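PDB 3WQB: open reading frame 2, which probably acts as a chaperone for a partner serine protease, with a fold reminiscent of subtilase propeptides and a C-terminal tail that pairs with the bound protein. Local coordinates for residues Glu33-Thr38 / Val136-Ser141; Pro76-Ser81 / Gly142-Pro147; Leu84-Asp89 / Glu132-Gln137. One frame throughout, in Å; residues are numbered along the deposited sequence.

In the fold
Strand 136-141 takes part in contacts 1 and 3, and the segment that follows it in contact 2. All three are partly buried. Contact 1 is nearest the chain centre (about 6 Å, centre to centre), contact 3 lies at about 10 Å and contact 2 farthest, at about 14 Å. In contact 3 ordinary backbone pairing joins strand 136-141 to strand 83-87 within the main sheet, beside buried valines and leucines. Contact 1 shares Val136 and Gln137 with it, but a separate hairpin uses a side-chain amide instead of a strand, next to a small apolar patch. Contact 2, where strand 136-141 gives way to the tail, relies on a water and packing.

Contact 1. Residues Glu33-Thr38 / Val136-Ser141; sequences EVNGQT and VQIELS
Asn35 presents its side-chain amide to the backbone of Ile138 and makes two hydrogen bonds with that one residue. Ile138 N donates to Asn35 OD1 at 2.9 Å, tilted 20° from the plane of the side-chain carbonyl of Asn35, while Asn35 ND2 returns a bond to Ile138 O at 2.9 Å, lying in the plane of that backbone carbonyl on a lone pair. The amide thus imitates the peptide group of a neighbouring strand, and the two hydrogen bonds together fix its rotation. Asn35 and Gly36 are the two central residues of the type I' turn from Val34 to Gln37, which closes a hairpin; CG of Asn35 is set beside its own backbone N (chi1 -55°).

Beside this polar pair, buried Val34 and Ile138 pack with Val34 CG1 4.0 Å from Ile138 CD1, the two side chains at about a right angle; Val34 CG1 also touches Leu140 CD1 at 4.1 Å. The looser side is formed by partly exposed Asn35 and Gln137, whose amide planes stand 75° apart. Gln137 CG lies 3.8 Å from Asn35 ND2, and its OE1 goes on to bond the backbone of the partner protein.

Leu63 joins Val34 and Ile138 in the apolar patch, and Tyr39 of strand 37-40 touches Val34 and Leu140. Ile138, on which the hairpin packs, also rests on Asn123 and Ala126 of helix 122-131.

Contact 2. Residues Pro76-Ser81 / Gly142-Pro147; sequences PELTVS and GAEQQP
With CG beside its backbone N (chi1 -68°) and the chain extended beyond it, Glu144 reaches back to lay its aliphatic part against Pro76 and Leu78. The CG of Leu78 takes the same position relative to its own backbone (chi1 -57°), and its CD2 branch meets that extended chain from the other segment. Leu78 CD2 stands 3.9 Å from Glu144 CD, and Glu144 CG lies 4.1 Å from Pro76 CG. Both approaches are at about a right angle, so the glutamate chain runs across its two partners. Outside the two segments, Glu144 OE1 forms a long, weak ion pair with a basic side chain of the partner protein.

The backbones come together without bonding directly. Glu77 O lies 4.0 Å from Gly142 CA, and this bare CA faces Glu77 O in the direction a side chain would take; the backbone angles of Gly142 likewise suit glycine. Water 1 bridges the two backbones, donating to Glu77 O at 2.8 Å and accepting from Ala143 N at 2.8 Å. Ala143 is the centre of an inverse gamma turn, and its carbonyl O packs 3.9 Å from Pro76 CG.

Strand 78-81 pairs with strand 136-141 through Thr79 and Ser141; beyond Ser141 the direct pairing stops. Leu78 and Val80 rest on Leu140, while strand 68-69 lies along the other edge of strand 78-81. Past the turn the chain runs on to the partner protein, where Gln146 and Pro147 pair antiparallel with one of its strands, continuing the sheet across the interface.

Contact 3. Residues Leu84-Asp89 / Glu132-Gln137; sequences LLVEAD and EGVNVQ
Gln137 and Leu85 face each other as an antiparallel hydrogen-bonded pair, their backbones joined in both directions. Leu85 N donates to Gln137 O at 2.8 Å with an N-H...O angle of 164°, and Gln137 N returns a bond to Leu85 O, also at 2.8 Å. Their side chains lie side by side and point the same way. Because CG of Gln137 is anti to its backbone N (chi1 -177°) and the chain stays extended, OE1 comes 3.6 Å from Leu85 CD1, alongside it, while it hydrogen-bonds a backbone of the partner protein. Leu85 also packs on Ile111 and Leu113 of strand 111-116.

The strands are the first and last of a beta-alpha-beta-beta-alpha-beta unit with the ferredoxin-like order 136-141, 83-87, 111-116, 102-108, consistent with the fold of subtilase propeptides. Its other face, toward the helices, holds the non-hydrogen-bonded pair Val86 and Val136, with Val86 CG2 and Val136 CG2 4.1 Å apart. Val86 CG1 is pressed tightly on Val134 CG1, at 3.5 Å, and Leu96 of helix 90-98 touches both Val86 and Val134. Leu84 and Val136 lean on helix 122-131.

Asn135 is joined by one direct bond: Glu87 N donates to Asn135 O at 3.0 Å. The other half of this pair is bridged by water 2, which donates to Glu87 O and accepts from Asn135 N. The side chains of Glu87 and Asn135 run alongside, carboxylate and amide planes 62° apart, with Glu87 OE1 4.0 Å from Asn135 CB; outside the two segments, Glu87 OE2 forms a salt bridge with a basic side chain of the partner protein.

Contact 1. Residues Glu33-Thr38 / Val136-Ser141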
loop_
_atom_site.group_PDB
_atom_site.type_symbol
_atom_site.label_atom_id
_atom_site.label_comp_id
_atom_site.label_asym_id
_atom_site.label_seq_id
_atom_site.Cartn_x
_atom_site.Cartn_y
_atom_site.Cartn_z
ATOM N N GLU B 33 -14.743 20.573 16.132
ATOM C CA GLU B 33 -15.283 19.375 15.493
ATOM C C GLU B 33 -15.422 19.579 13.991
ATOM O O GLU B 33 -16.122 20.488 13.544
ATOM C CB GLU B 33 -16.640 18.989 16.097
ATOM C CG GLU B 33 -16.612 18.681 17.594
ATOM C CD GLU B 33 -15.763 17.470 17.941
ATOM O OE1 GLU B 33 -14.907 17.591 18.843
ATOM O OE2 GLU B 33 -15.949 16.402 17.315
ATOM N N VAL B 34 -14.737 18.738 13.218
ATOM C CA VAL B 34 -14.830 18.773 11.756
ATOM C C VAL B 34 -14.947 17.344 11.244
ATOM O O VAL B 34 -14.152 16.483 11.619
ATOM C CB VAL B 34 -13.589 19.435 11.094
ATOM C CG1 VAL B 34 -13.851 19.703 9.609
ATOM C CG2 VAL B 34 -13.196 20.726 11.805
ATOM N N ASN B 35 -15.937 17.105 10.383
ATOM C CA ASN B 35 -16.183 15.784 9.792
ATOM C C ASN B 35 -16.327 14.660 10.825
ATOM O O ASN B 35 -15.875 13.535 10.598
ATOM C CB ASN B 35 -15.096 15.413 8.774
ATOM C CG ASN B 35 -14.918 16.456 7.686
ATOM O OD1 ASN B 35 -15.880 17.067 7.217
ATOM N ND2 ASN B 35 -13.673 16.655 7.270
ATOM N N GLY B 36 -16.942 14.981 11.959
ATOM C CA GLY B 36 -17.157 14.009 13.030
ATOM C C GLY B 36 -15.924 13.662 13.848
ATOM O O GLY B 36 -15.910 12.647 14.551
ATOM N N GLN B 37 -14.890 14.500 13.761
ATOM C CA GLN B 37 -13.652 14.295 14.518
ATOM C C GLN B 37 -13.140 15.586 15.156
ATOM O O GLN B 37 -13.459 16.685 14.703
ATOM C CB GLN B 37 -12.566 13.682 13.635
ATOM C CG GLN B 37 -12.739 12.192 13.370
ATOM C CD GLN B 37 -11.455 11.528 12.908
ATOM O OE1 GLN B 37 -10.534 12.193 12.426
ATOM N NE2 GLN B 37 -11.387 10.209 13.056
ATOM N N THR B 38 -12.327 15.433 16.200
ATOM C CA THR B 38 -11.812 16.556 16.977
ATOM C C THR B 38 -10.430 17.012 16.502
ATOM O O THR B 38 -9.477 16.230 16.484
ATOM C CB THR B 38 -11.753 16.205 18.480
ATOM O OG1 THR B 38 -13.039 15.742 18.912
ATOM C CG2 THR B 38 -11.354 17.418 19.305
ATOM N N VAL B 136 -21.839 15.142 3.764
ATOM C CA VAL B 136 -20.875 16.166 3.360
ATOM C C VAL B 136 -19.541 15.971 4.086
ATOM O O VAL B 136 -19.509 15.560 5.242
ATOM C CB VAL B 136 -21.447 17.601 3.606
ATOM C CG1 VAL B 136 -21.871 17.795 5.065
ATOM C CG2 VAL B 136 -20.457 18.686 3.188
ATOM N N GLN B 137 -18.444 16.265 3.392
ATOM C CA GLN B 137 -17.119 16.249 3.995
ATOM C C GLN B 137 -16.374 17.516 3.593
ATOM O O GLN B 137 -16.260 17.832 2.405
ATOM C CB GLN B 137 -16.331 14.997 3.567
ATOM C CG GLN B 137 -14.936 14.859 4.203
ATOM C CD GLN B 137 -14.132 13.703 3.621
ATOM O OE1 GLN B 137 -14.375 13.271 2.501
ATOM N NE2 GLN B 137 -13.176 13.193 4.389
ATOM N N ILE B 138 -15.902 18.255 4.590
ATOM C CA ILE B 138 -15.031 19.401 4.352
ATOM C C ILE B 138 -13.633 18.875 4.054
ATOM O O ILE B 138 -13.060 18.138 4.862
ATOM C CB ILE B 138 -14.982 20.337 5.584
ATOM C CG1 ILE B 138 -16.386 20.869 5.894
ATOM C CG2 ILE B 138 -14.006 21.489 5.347
ATOM C CD1 ILE B 138 -16.545 21.509 7.263
ATOM N N GLU B 139 -13.092 19.221 2.888
ATOM C CA GLU B 139 -11.750 18.747 2.545
ATOM C C GLU B 139 -10.668 19.399 3.401
ATOM O O GLU B 139 -10.540 20.626 3.445
ATOM C CB GLU B 139 -11.423 18.932 1.066
ATOM C CG GLU B 139 -9.975 18.544 0.763
ATOM C CD GLU B 139 -9.643 18.547 -0.703
ATOM O OE1 GLU B 139 -9.931 19.546 -1.389
ATOM O OE2 GLU B 139 -9.054 17.552 -1.157
ATOM N N LEU B 140 -9.901 18.555 4.072
ATOM C CA LEU B 140 -8.758 18.985 4.859
ATOM C C LEU B 140 -7.510 18.430 4.188
ATOM O O LEU B 140 -7.236 17.226 4.253
ATOM C CB LEU B 140 -8.885 18.504 6.308
ATOM C CG LEU B 140 -10.176 18.911 7.038
ATOM C CD1 LEU B 140 -10.237 18.292 8.436
ATOM C CD2 LEU B 140 -10.353 20.436 7.105
ATOM N N SER B 141 -6.774 19.320 3.530
ATOM C CA SER B 141 -5.648 18.946 2.682
ATOM C C SER B 141 -4.346 18.939 3.462
ATOM O O SER B 141 -4.262 19.485 4.559
ATOM C CB SER B 141 -5.540 19.910 1.500
ATOM O OG SER B 141 -5.120 21.188 1.940
#

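Contact 2. Residues Pro76-Ser81 / Gly142-Pro147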
loop_
_atom_site.group_PDB
_atom_site.type_symbol
_atom_site.label_atom_id
_atom_site.label_comp_id
_atom_site.label_asym_id
_atom_site.label_seq_id
_atom_site.Cartn_x
_atom_site.Cartn_y
_atom_site.Cartn_z
ATOM N N PRO B 76 0.151 15.126 10.260
ATOM C CA PRO B 76 0.481 16.309 9.473
ATOM C C PRO B 76 -0.492 17.453 9.717
ATOM O O PRO B 76 -1.657 17.228 10.059
ATOM C CB PRO B 76 0.362 15.814 8.024
ATOM C CG PRO B 76 -0.575 14.664 8.098
ATOM C CD PRO B 76 -0.282 14.005 9.403
ATOM N N GLU B 77 0.016 18.668 9.552
ATOM C CA GLU B 77 -0.782 19.881 9.552
ATOM C C GLU B 77 -1.798 19.825 8.408
ATOM O O GLU B 77 -1.427 19.579 7.258
ATOM C CB GLU B 77 0.159 21.074 9.374
ATOM C CG GLU B 77 -0.468 22.430 9.494
ATOM C CD GLU B 77 0.541 23.535 9.261
ATOM O OE1 GLU B 77 0.782 23.886 8.084
ATOM O OE2 GLU B 77 1.095 24.048 10.256
ATOM N N LEU B 78 -3.073 20.047 8.727
ATOM C CA LEU B 78 -4.122 20.045 7.703
ATOM C C LEU B 78 -4.646 21.447 7.414
ATOM O O LEU B 78 -4.671 22.309 8.294
ATOM C CB LEU B 78 -5.279 19.123 8.099
ATOM C CG LEU B 78 -4.957 17.652 8.386
ATOM C CD1 LEU B 78 -6.236 16.912 8.747
ATOM C CD2 LEU B 78 -4.262 16.983 7.213
ATOM N N THR B 79 -5.069 21.663 6.175
ATOM C CA THR B 79 -5.579 22.960 5.751
ATOM C C THR B 79 -6.959 22.822 5.130
ATOM O O THR B 79 -7.214 21.908 4.353
ATOM C CB THR B 79 -4.604 23.647 4.766
ATOM O OG1 THR B 79 -3.332 23.796 5.406
ATOM C CG2 THR B 79 -5.102 25.025 4.366
ATOM N N VAL B 80 -7.852 23.736 5.488
ATOM C CA VAL B 80 -9.169 23.785 4.869
ATOM C C VAL B 80 -8.968 24.261 3.438
ATOM O O VAL B 80 -8.616 25.420 3.208
ATOM C CB VAL B 80 -10.114 24.748 5.627
ATOM C CG1 VAL B 80 -11.487 24.783 4.958
ATOM C CG2 VAL B 80 -10.229 24.344 7.085
ATOM N N SER B 81 -9.164 23.357 2.480
ATOM C CA SER B 81 -8.875 23.650 1.077
ATOM C C SER B 81 -9.876 24.608 0.438
ATOM O O SER B 81 -9.550 25.286 -0.539
ATOM C CB SER B 81 -8.815 22.355 0.259
ATOM O OG SER B 81 -10.111 21.815 0.049
ATOM N N GLY B 142 -3.330 18.306 2.884
ATOM C CA GLY B 142 -2.021 18.233 3.513
ATOM C C GLY B 142 -1.299 16.962 3.143
ATOM O O GLY B 142 -1.788 16.165 2.328
ATOM N N ALA B 143 -0.144 16.767 3.762
ATOM C CA ALA B 143 0.785 15.716 3.367
ATOM C C ALA B 143 0.470 14.376 4.037
ATOM O O ALA B 143 1.287 13.821 4.768
ATOM C CB ALA B 143 2.218 16.163 3.657
ATOM N N GLU B 144 -0.721 13.851 3.768
ATOM C CA GLU B 144 -1.178 12.637 4.432
ATOM C C GLU B 144 -0.518 11.387 3.852
ATOM O O GLU B 144 -0.034 10.527 4.595
ATOM C CB GLU B 144 -2.705 12.554 4.410
ATOM C CG GLU B 144 -3.324 13.644 5.278
ATOM C CD GLU B 144 -4.833 13.604 5.306
ATOM O OE1 GLU B 144 -5.388 13.122 6.313
ATOM O OE2 GLU B 144 -5.462 14.054 4.323
ATOM N N GLN B 145 -0.481 11.300 2.526
ATOM C CA GLN B 145 0.229 10.213 1.877
ATOM C C GLN B 145 1.729 10.496 1.844
ATOM O O GLN B 145 2.156 11.638 1.616
ATOM C CB GLN B 145 -0.317 9.976 0.472
ATOM C CG GLN B 145 -1.814 9.666 0.431
ATOM C CD GLN B 145 -2.202 8.407 1.199
ATOM O OE1 GLN B 145 -1.412 7.466 1.325
ATOM N NE2 GLN B 145 -3.426 8.386 1.709
ATOM N N GLN B 146 2.513 9.453 2.091
ATOM C CA GLN B 146 3.959 9.580 2.189
ATOM C C GLN B 146 4.620 8.595 1.232
ATOM O O GLN B 146 4.173 7.452 1.108
ATOM C CB GLN B 146 4.440 9.252 3.612
ATOM C CG GLN B 146 3.541 9.738 4.757
ATOM C CD GLN B 146 3.585 8.852 5.993
ATOM O OE1 GLN B 146 3.147 7.693 5.974
ATOM N NE2 GLN B 146 4.089 9.406 7.087
ATOM N N PRO B 147 5.703 9.014 0.570
ATOM C CA PRO B 147 6.470 8.060 -0.232
ATOM C C PRO B 147 7.006 6.918 0.620
ATOM O O PRO B 147 7.486 7.136 1.743
ATOM C CB PRO B 147 7.619 8.905 -0.790
ATOM C CG PRO B 147 7.155 10.316 -0.681
ATOM C CD PRO B 147 6.251 10.380 0.492
HETATM O O HOH W 1 0.725 18.777 5.572
#

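Contact 3. Residues Leu84-Asp89 / Glu132-Gln137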
loop_
_atom_site.group_PDB
_atom_site.type_symbol
_atom_site.label_atom_id
_atom_site.label_comp_id
_atom_site.label_asym_id
_atom_site.label_seq_id
_atom_site.Cartn_x
_atom_site.Cartn_y
_atom_site.Cartn_z
ATOM N N LEU B 84 -15.785 21.249 -0.626
ATOM C CA LEU B 84 -16.693 20.355 0.077
ATOM C C LEU B 84 -17.021 19.182 -0.828
ATOM O O LEU B 84 -17.340 19.374 -2.009
ATOM C CB LEU B 84 -17.998 21.080 0.435
ATOM C CG LEU B 84 -17.937 22.312 1.336
ATOM C CD1 LEU B 84 -19.094 23.241 1.023
ATOM C CD2 LEU B 84 -17.966 21.918 2.788
ATOM N N LEU B 85 -16.935 17.974 -0.284
ATOM C CA LEU B 85 -17.422 16.777 -0.981
ATOM C C LEU B 85 -18.843 16.522 -0.516
ATOM O O LEU B 85 -19.119 16.525 0.682
ATOM C CB LEU B 85 -16.555 15.552 -0.684
ATOM C CG LEU B 85 -15.044 15.591 -0.936
ATOM C CD1 LEU B 85 -14.523 14.168 -0.948
ATOM C CD2 LEU B 85 -14.643 16.301 -2.214
ATOM N N VAL B 86 -19.740 16.317 -1.473
ATOM C CA VAL B 86 -21.156 16.111 -1.191
ATOM C C VAL B 86 -21.639 14.871 -1.939
ATOM O O VAL B 86 -21.412 14.744 -3.145
ATOM C CB VAL B 86 -21.987 17.359 -1.613
ATOM C CG1 VAL B 86 -23.479 17.076 -1.599
ATOM C CG2 VAL B 86 -21.677 18.530 -0.703
ATOM N N GLU B 87 -22.290 13.953 -1.226
ATOM C CA GLU B 87 -22.875 12.783 -1.876
ATOM C C GLU B 87 -24.254 13.123 -2.441
ATOM O O GLU B 87 -25.256 13.136 -1.723
ATOM C CB GLU B 87 -22.935 11.579 -0.936
ATOM C CG GLU B 87 -23.261 10.279 -1.665
ATOM C CD GLU B 87 -22.950 9.038 -0.856
ATOM O OE1 GLU B 87 -22.918 9.117 0.392
ATOM O OE2 GLU B 87 -22.745 7.973 -1.480
ATOM N N ALA B 88 -24.274 13.422 -3.733
ATOM C CA ALA B 88 -25.491 13.778 -4.451
ATOM C C ALA B 88 -25.214 13.605 -5.934
ATOM O O ALA B 88 -24.069 13.731 -6.374
ATOM C CB ALA B 88 -25.876 15.222 -4.159
ATOM N N ASP B 89 -26.264 13.323 -6.702
ATOM C CA ASP B 89 -26.161 13.317 -8.160
ATOM C C ASP B 89 -25.866 14.737 -8.648
ATOM O O ASP B 89 -26.042 15.698 -7.897
ATOM C CB ASP B 89 -27.449 12.775 -8.791
ATOM C CG ASP B 89 -28.633 13.715 -8.613
ATOM O OD1 ASP B 89 -28.699 14.740 -9.327
ATOM O OD2 ASP B 89 -29.506 13.421 -7.773
ATOM N N GLU B 132 -30.138 18.868 6.446
ATOM C CA GLU B 132 -30.961 18.612 5.264
ATOM C C GLU B 132 -30.863 17.156 4.784
ATOM O O GLU B 132 -31.488 16.783 3.786
ATOM C CB GLU B 132 -30.583 19.574 4.128
ATOM C CG GLU B 132 -30.960 21.036 4.384
ATOM C CD GLU B 132 -30.538 21.986 3.262
ATOM O OE1 GLU B 132 -30.739 23.211 3.425
ATOM O OE2 GLU B 132 -30.007 21.526 2.224
ATOM N N GLY B 133 -30.081 16.345 5.495
ATOM C CA GLY B 133 -29.934 14.919 5.186
ATOM C C GLY B 133 -28.906 14.600 4.113
ATOM O O GLY B 133 -28.948 13.533 3.497
ATOM N N VAL B 134 -27.980 15.527 3.889
ATOM C CA VAL B 134 -26.948 15.355 2.874
ATOM C C VAL B 134 -25.626 14.987 3.544
ATOM O O VAL B 134 -25.217 15.628 4.513
ATOM C CB VAL B 134 -26.783 16.635 2.016
ATOM C CG1 VAL B 134 -25.822 16.395 0.863
ATOM C CG2 VAL B 134 -28.137 17.110 1.490
ATOM N N ASN B 135 -24.986 13.931 3.045
ATOM C CA ASN B 135 -23.641 13.555 3.482
ATOM C C ASN B 135 -22.605 14.505 2.890
ATOM O O ASN B 135 -22.523 14.670 1.676
ATOM C CB ASN B 135 -23.324 12.108 3.091
ATOM C CG ASN B 135 -23.797 11.099 4.126
ATOM O OD1 ASN B 135 -24.910 11.190 4.645
ATOM N ND2 ASN B 135 -22.943 10.124 4.427
ATOM N N VAL B 136 -21.839 15.142 3.764
ATOM C CA VAL B 136 -20.875 16.166 3.360
ATOM C C VAL B 136 -19.541 15.971 4.086
ATOM O O VAL B 136 -19.509 15.560 5.242
ATOM C CB VAL B 136 -21.447 17.601 3.606
ATOM C CG1 VAL B 136 -21.871 17.795 5.065
ATOM C CG2 VAL B 136 -20.457 18.686 3.188
ATOM N N GLN B 137 -18.444 16.265 3.392
ATOM C CA GLN B 137 -17.119 16.249 3.995
ATOM C C GLN B 137 -16.374 17.516 3.593
ATOM O O GLN B 137 -16.260 17.832 2.405
ATOM C CB GLN B 137 -16.331 14.997 3.567
ATOM C CG GLN B 137 -14.936 14.859 4.203
ATOM C CD GLN B 137 -14.132 13.703 3.621
ATOM O OE1 GLN B 137 -14.375 13.271 2.501
ATOM N NE2 GLN B 137 -13.176 13.193 4.389
HETATM O O HOH W 2 -25.997 12.635 0.817
#